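Long-range contact in thermotoga maritima TmcAL (Thermotoga maritima, PDB 5Y0T), which belongs to the HIGH nucleotidyl transferase family of the HUP clan and is modelled here with adenosine-5'-rp-alpha-thio-triphosphate in a pocket: residues L118-E132 against A142-K154. Residues are numbered along the deposited sequence; the frame is centred on the assembly and turned at random.
Sequences LYEQPDEYQKFLHEE and ARKYALMRYFSMK
Arg-149 lays its CB over one face of the Phe-128 ring, 3.8 Å from the centroid and close to the normal, which meets the criterion for a CH-pi contact. Farther out the arginine chain bends at chi3, and this turn sets one guanidinium face against Phe-128 CD1, which lies over its centre, with Arg-149 CZ 3.3 Å from CD1. The two planes are 42° apart, so the flat groups are tilted against each other, not stacked. The guanidinium edge is taken by two carboxylates. Arg-149 NH1 and NH2 both grip Glu-131 OE1, NH2 at 3.0 Å; OE1 lies almost in the guanidinium plane, while both nitrogens come to it from the same face of the carboxylate. NH1 also reaches Glu-132 OE2 at 2.7 Å, through the anti lone pair, with a bent N-H...O angle of 131°, and the three residues thus form a salt-bridge network. The arginine probably favours the ionised form of both glutamates, including buried Glu-132.

The frame is an antiparallel helical hairpin: the axes of segments 123-132 and 142-153 are 138° apart in direction and 8.2 Å at closest approach. Knobs-into-holes packing is met twice, by Phe-128 among Ala-146, Arg-149, Tyr-150 and Met-153, and by Glu-132 among Ala-142, Tyr-145, Ala-146 and Arg-149. Small Ala-146 permits the near approach, its CB 3.5 Å from Leu-129 N.

Tyr-125, with CG anti to the backbone N, extends its ring beside Ala-146 and Leu-147, placing OH 3.4 Å from Arg-143 CG. The Arg-143 guanidinium pairs instead with Glu-174 of helix 167-182. Near the start of helix 123-134, Pro-122 CG meets Tyr-150 OH at 3.5 Å, and Met-153 CE touches both Glu-124 CB and Phe-128 CZ.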
loop_
_atom_site.group_PDB
_atom_site.type_symbol
_atom_site.label_atom_id
_atom_site.label_comp_id
_atom_site.label_asym_id
_atom_site.label_seq_id
_atom_site.Cartn_x
_atom_site.Cartn_y
_atom_site.Cartn_z
ATOM N N LEU A 118 -28.529 26.459 10.555
ATOM C CA LEU A 118 -27.972 25.446 9.659
ATOM C C LEU A 118 -28.885 24.230 9.525
ATOM O O LEU A 118 -28.889 23.547 8.499
ATOM C CB LEU A 118 -26.592 24.986 10.146
ATOM C CG LEU A 118 -25.525 26.070 10.331
ATOM C CD1 LEU A 118 -24.235 25.447 10.828
ATOM C CD2 LEU A 118 -25.289 26.832 9.023
ATOM N N TYR A 119 -29.641 23.946 10.578
ATOM C CA TYR A 119 -30.603 22.850 10.557
ATOM C C TYR A 119 -31.828 23.205 9.719
ATOM O O TYR A 119 -32.259 22.435 8.860
ATOM C CB TYR A 119 -31.019 22.496 11.991
ATOM C CG TYR A 119 -32.127 21.475 12.097
ATOM C CD1 TYR A 119 -32.007 20.211 11.510
ATOM C CD2 TYR A 119 -33.284 21.760 12.807
ATOM C CE1 TYR A 119 -33.029 19.271 11.613
ATOM C CE2 TYR A 119 -34.306 20.831 12.918
ATOM C CZ TYR A 119 -34.175 19.592 12.322
ATOM O OH TYR A 119 -35.203 18.686 12.440
ATOM N N GLU A 120 -32.396 24.380 9.956
ATOM C CA GLU A 120 -33.620 24.747 9.252
ATOM C C GLU A 120 -33.373 25.218 7.823
ATOM O O GLU A 120 -34.260 25.117 6.974
ATOM C CB GLU A 120 -34.371 25.806 10.042
ATOM C CG GLU A 120 -34.981 25.226 11.301
ATOM C CD GLU A 120 -35.755 26.246 12.081
ATOM O OE1 GLU A 120 -35.693 27.439 11.715
ATOM O OE2 GLU A 120 -36.424 25.854 13.057
ATOM N N GLN A 121 -32.161 25.695 7.560
ATOM C CA GLN A 121 -31.780 26.128 6.214
ATOM C C GLN A 121 -32.761 27.151 5.626
ATOM O O GLN A 121 -33.329 26.917 4.561
ATOM C CB GLN A 121 -31.678 24.914 5.274
ATOM C CG GLN A 121 -30.511 23.962 5.565
ATOM C CD GLN A 121 -29.174 24.548 5.107
ATOM O OE1 GLN A 121 -29.075 25.095 4.011
ATOM N NE2 GLN A 121 -28.149 24.450 5.958
ATOM N N PRO A 122 -32.970 28.289 6.310
ATOM C CA PRO A 122 -33.861 29.295 5.719
ATOM C C PRO A 122 -33.346 29.781 4.352
ATOM O O PRO A 122 -32.129 29.866 4.159
ATOM C CB PRO A 122 -33.854 30.428 6.755
ATOM C CG PRO A 122 -32.569 30.240 7.515
ATOM C CD PRO A 122 -32.343 28.760 7.560
ATOM N N ASP A 123 -34.252 30.087 3.428
ATOM C CA ASP A 123 -33.855 30.320 2.038
ATOM C C ASP A 123 -32.903 31.505 1.899
ATOM O O ASP A 123 -31.978 31.435 1.103
ATOM C CB ASP A 123 -35.078 30.509 1.124
ATOM C CG ASP A 123 -36.091 31.487 1.682
ATOM O OD1 ASP A 123 -35.781 32.162 2.684
ATOM O OD2 ASP A 123 -37.205 31.581 1.119
ATOM N N GLU A 124 -33.105 32.566 2.681
ATOM C CA GLU A 124 -32.176 33.704 2.669
ATOM C C GLU A 124 -30.745 33.260 3.015
ATOM O O GLU A 124 -29.789 33.744 2.412
ATOM C CB GLU A 124 -32.621 34.802 3.644
ATOM C CG GLU A 124 -34.105 35.176 3.588
ATOM C CD GLU A 124 -34.896 34.602 4.774
ATOM O OE1 GLU A 124 -34.950 33.353 4.931
ATOM O OE2 GLU A 124 -35.458 35.410 5.552
ATOM N N TYR A 125 -30.598 32.364 3.991
ATOM C CA TYR A 125 -29.277 31.808 4.298
ATOM C C TYR A 125 -28.729 31.016 3.116
ATOM O O TYR A 125 -27.569 31.181 2.737
ATOM C CB TYR A 125 -29.297 30.900 5.534
ATOM C CG TYR A 125 -28.050 30.025 5.612
ATOM C CD1 TYR A 125 -26.832 30.554 6.038
ATOM C CD2 TYR A 125 -28.083 28.685 5.221
ATOM C CE1 TYR A 125 -25.687 29.773 6.089
ATOM C CE2 TYR A 125 -26.938 27.895 5.271
ATOM C CZ TYR A 125 -25.747 28.449 5.709
ATOM O OH TYR A 125 -24.614 27.680 5.775
ATOM N N GLN A 126 -29.559 30.140 2.551
ATOM C CA GLN A 126 -29.142 29.338 1.405
ATOM C C GLN A 126 -28.733 30.214 0.225
ATOM O O GLN A 126 -27.750 29.918 -0.449
ATOM C CB GLN A 126 -30.251 28.386 0.969
ATOM C CG GLN A 126 -30.599 27.307 1.982
ATOM C CD GLN A 126 -31.379 26.171 1.345
ATOM O OE1 GLN A 126 -32.580 26.027 1.566
ATOM N NE2 GLN A 126 -30.698 25.369 0.536
ATOM N N LYS A 127 -29.490 31.278 -0.020
ATOM C CA LYS A 127 -29.158 32.223 -1.097
ATOM C C LYS A 127 -27.773 32.826 -0.877
ATOM O O LYS A 127 -26.956 32.857 -1.791
ATOM C CB LYS A 127 -30.188 33.349 -1.200
ATOM C CG LYS A 127 -31.606 32.912 -1.498
ATOM C CD LYS A 127 -31.708 32.058 -2.749
ATOM C CE LYS A 127 -33.121 31.502 -2.905
ATOM N NZ LYS A 127 -34.165 32.564 -2.776
ATOM N N PHE A 128 -27.518 33.315 0.336
ATOM C CA PHE A 128 -26.207 33.867 0.683
ATOM C C PHE A 128 -25.118 32.817 0.515
ATOM O O PHE A 128 -24.065 33.089 -0.050
ATOM C CB PHE A 128 -26.188 34.400 2.122
ATOM C CG PHE A 128 -26.986 35.662 2.322
ATOM C CD1 PHE A 128 -27.054 36.626 1.330
ATOM C CD2 PHE A 128 -27.655 35.888 3.521
ATOM C CE1 PHE A 128 -27.779 37.797 1.520
ATOM C CE2 PHE A 128 -28.387 37.045 3.719
ATOM C CZ PHE A 128 -28.448 38.005 2.714
ATOM N N LEU A 129 -25.385 31.611 1.007
ATOM C CA LEU A 129 -24.414 30.528 0.953
ATOM C C LEU A 129 -24.018 30.223 -0.474
ATOM O O LEU A 129 -22.837 30.097 -0.779
ATOM C CB LEU A 129 -24.969 29.258 1.614
ATOM C CG LEU A 129 -24.026 28.049 1.582
ATOM C CD1 LEU A 129 -22.703 28.378 2.256
ATOM C CD2 LEU A 129 -24.687 26.797 2.214
ATOM N N HIS A 130 -25.016 30.109 -1.342
ATOM C CA HIS A 130 -24.784 29.776 -2.739
ATOM C C HIS A 130 -23.936 30.855 -3.420
ATOM O O HIS A 130 -22.996 30.545 -4.153
ATOM C CB HIS A 130 -26.117 29.601 -3.464
ATOM C CG HIS A 130 -25.981 29.112 -4.871
ATOM N ND1 HIS A 130 -24.932 28.319 -5.287
ATOM C CD2 HIS A 130 -26.761 29.305 -5.962
ATOM C CE1 HIS A 130 -25.073 28.044 -6.572
ATOM N NE2 HIS A 130 -26.175 28.630 -7.006
ATOM N N GLU A 131 -24.269 32.120 -3.174
ATOM C CA GLU A 131 -23.501 33.223 -3.735
ATOM C C GLU A 131 -22.033 33.157 -3.337
ATOM O O GLU A 131 -21.148 33.318 -4.179
ATOM C CB GLU A 131 -24.076 34.565 -3.299
ATOM C CG GLU A 131 -25.391 34.915 -3.932
ATOM C CD GLU A 131 -25.790 36.341 -3.639
ATOM O OE1 GLU A 131 -24.981 37.071 -3.025
ATOM O OE2 GLU A 131 -26.909 36.731 -4.021
ATOM N N GLU A 132 -21.780 32.912 -2.052
ATOM C CA GLU A 132 -20.412 32.862 -1.541
ATOM C C GLU A 132 -19.643 31.685 -2.134
ATOM O O GLU A 132 -18.470 31.819 -2.477
ATOM C CB GLU A 132 -20.405 32.785 -0.014
ATOM C CG GLU A 132 -21.032 33.985 0.673
ATOM C CD GLU A 132 -20.322 35.293 0.348
ATOM O OE1 GLU A 132 -19.079 35.280 0.244
ATOM O OE2 GLU A 132 -21.004 36.330 0.203
ATOM N N ALA A 142 -17.434 30.312 3.161
ATOM C CA ALA A 142 -18.718 30.670 2.569
ATOM C C ALA A 142 -19.849 30.626 3.585
ATOM O O ALA A 142 -20.669 31.546 3.653
ATOM C CB ALA A 142 -19.036 29.749 1.403
ATOM N N ARG A 143 -19.897 29.547 4.359
ATOM C CA ARG A 143 -20.870 29.406 5.430
ATOM C C ARG A 143 -20.730 30.538 6.442
ATOM O O ARG A 143 -21.729 31.094 6.898
ATOM C CB ARG A 143 -20.710 28.051 6.125
ATOM C CG ARG A 143 -21.620 27.871 7.341
ATOM C CD ARG A 143 -21.598 26.423 7.845
ATOM N NE ARG A 143 -20.313 26.065 8.438
ATOM C CZ ARG A 143 -20.031 24.878 8.971
ATOM N NH1 ARG A 143 -20.945 23.904 8.995
ATOM N NH2 ARG A 143 -18.831 24.666 9.487
ATOM N N LYS A 144 -19.489 30.879 6.778
ATOM C CA LYS A 144 -19.218 31.967 7.713
ATOM C C LYS A 144 -19.772 33.295 7.195
ATOM O O LYS A 144 -20.510 33.989 7.901
ATOM C CB LYS A 144 -17.711 32.085 7.974
ATOM C CG LYS A 144 -17.339 33.146 9.015
ATOM C CD LYS A 144 -15.850 33.135 9.355
ATOM C CE LYS A 144 -14.981 33.461 8.144
ATOM N NZ LYS A 144 -13.537 33.589 8.513
ATOM N N TYR A 145 -19.418 33.635 5.960
ATOM C CA TYR A 145 -19.853 34.884 5.346
ATOM C C TYR A 145 -21.371 34.903 5.187
ATOM O O TYR A 145 -22.013 35.937 5.382
ATOM C CB TYR A 145 -19.174 35.079 3.985
ATOM C CG TYR A 145 -17.666 35.108 4.061
ATOM C CD1 TYR A 145 -17.016 35.663 5.157
ATOM C CD2 TYR A 145 -16.893 34.574 3.043
ATOM C CE1 TYR A 145 -15.636 35.688 5.235
ATOM C CE2 TYR A 145 -15.516 34.594 3.113
ATOM C CZ TYR A 145 -14.893 35.152 4.208
ATOM O OH TYR A 145 -13.521 35.170 4.274
ATOM N N ALA A 146 -21.940 33.748 4.848
ATOM C CA ALA A 146 -23.383 33.651 4.655
ATOM C C ALA A 146 -24.120 33.872 5.974
ATOM O O ALA A 146 -25.155 34.552 6.017
ATOM C CB ALA A 146 -23.748 32.313 4.055
ATOM N N LEU A 147 -23.578 33.307 7.049
ATOM C CA LEU A 147 -24.160 33.487 8.377
ATOM C C LEU A 147 -24.071 34.941 8.804
ATOM O O LEU A 147 -25.032 35.500 9.346
ATOM C CB LEU A 147 -23.465 32.581 9.398
ATOM C CG LEU A 147 -23.807 31.095 9.292
ATOM C CD1 LEU A 147 -22.879 30.265 10.161
ATOM C CD2 LEU A 147 -25.253 30.847 9.690
ATOM N N MET A 148 -22.924 35.565 8.536
ATOM C CA MET A 148 -22.744 36.976 8.846
ATOM C C MET A 148 -23.776 37.829 8.130
ATOM O O MET A 148 -24.364 38.735 8.721
ATOM C CB MET A 148 -21.340 37.447 8.459
ATOM C CG MET A 148 -20.242 36.885 9.333
ATOM S SD MET A 148 -18.595 37.364 8.778
ATOM C CE MET A 148 -17.605 36.518 9.998
ATOM N N ARG A 149 -23.984 37.542 6.851
ATOM C CA ARG A 149 -24.906 38.327 6.049
ATOM C C ARG A 149 -26.324 38.081 6.545
ATOM O O ARG A 149 -27.152 39.002 6.585
ATOM C CB ARG A 149 -24.757 37.989 4.563
ATOM C CG ARG A 149 -23.475 38.547 3.949
ATOM C CD ARG A 149 -23.242 38.064 2.524
ATOM N NE ARG A 149 -24.195 38.623 1.566
ATOM C CZ ARG A 149 -24.316 38.206 0.308
ATOM N NH1 ARG A 149 -23.552 37.218 -0.138
ATOM N NH2 ARG A 149 -25.205 38.767 -0.501
ATOM N N TYR A 150 -26.584 36.848 6.962
ATOM C CA TYR A 150 -27.861 36.485 7.567
ATOM C C TYR A 150 -28.069 37.242 8.876
ATOM O O TYR A 150 -29.126 37.835 9.096
ATOM C CB TYR A 150 -27.933 34.972 7.807
ATOM C CG TYR A 150 -29.303 34.482 8.216
ATOM C CD1 TYR A 150 -30.326 34.365 7.282
ATOM C CD2 TYR A 150 -29.576 34.141 9.534
ATOM C CE1 TYR A 150 -31.584 33.922 7.646
ATOM C CE2 TYR A 150 -30.839 33.696 9.910
ATOM C CZ TYR A 150 -31.836 33.589 8.960
ATOM O OH TYR A 150 -33.088 33.156 9.318
ATOM N N PHE A 151 -27.059 37.233 9.742
ATOM C CA PHE A 151 -27.131 37.987 10.994
ATOM C C PHE A 151 -27.436 39.463 10.765
ATOM O O PHE A 151 -28.255 40.046 11.475
ATOM C CB PHE A 151 -25.831 37.841 11.782
ATOM C CG PHE A 151 -25.833 36.679 12.737
ATOM C CD1 PHE A 151 -26.233 35.422 12.318
ATOM C CD2 PHE A 151 -25.439 36.851 14.058
ATOM C CE1 PHE A 151 -26.236 34.345 13.199
ATOM C CE2 PHE A 151 -25.434 35.792 14.946
ATOM C CZ PHE A 151 -25.832 34.530 14.517
ATOM N N SER A 152 -26.779 40.057 9.773
ATOM C CA SER A 152 -26.978 41.464 9.442
ATOM C C SER A 152 -28.397 41.743 8.984
ATOM O O SER A 152 -29.003 42.731 9.396
ATOM C CB SER A 152 -25.996 41.915 8.355
ATOM O OG SER A 152 -24.669 41.949 8.847
ATOM N N MET A 153 -28.919 40.880 8.120
ATOM C CA MET A 153 -30.281 41.029 7.616
ATOM C C MET A 153 -31.295 40.996 8.767
ATOM O O MET A 153 -32.329 41.666 8.718
ATOM C CB MET A 153 -30.584 39.932 6.588
ATOM C CG MET A 153 -32.055 39.786 6.233
ATOM S SD MET A 153 -32.443 38.174 5.514
ATOM C CE MET A 153 -31.955 38.445 3.809
ATOM N N LYS A 154 -30.967 40.244 9.812
ATOM C CA LYS A 154 -31.845 40.070 10.969
ATOM C C LYS A 154 -31.717 41.195 11.993
ATOM O O LYS A 154 -32.449 41.224 12.987
ATOM C CB LYS A 154 -31.557 38.737 11.661
ATOM C CG LYS A 154 -31.877 37.510 10.830
ATOM C CD LYS A 154 -33.352 37.450 10.481
ATOM C CE LYS A 154 -33.989 36.179 11.018
ATOM N NZ LYS A 154 -35.402 36.029 10.568
#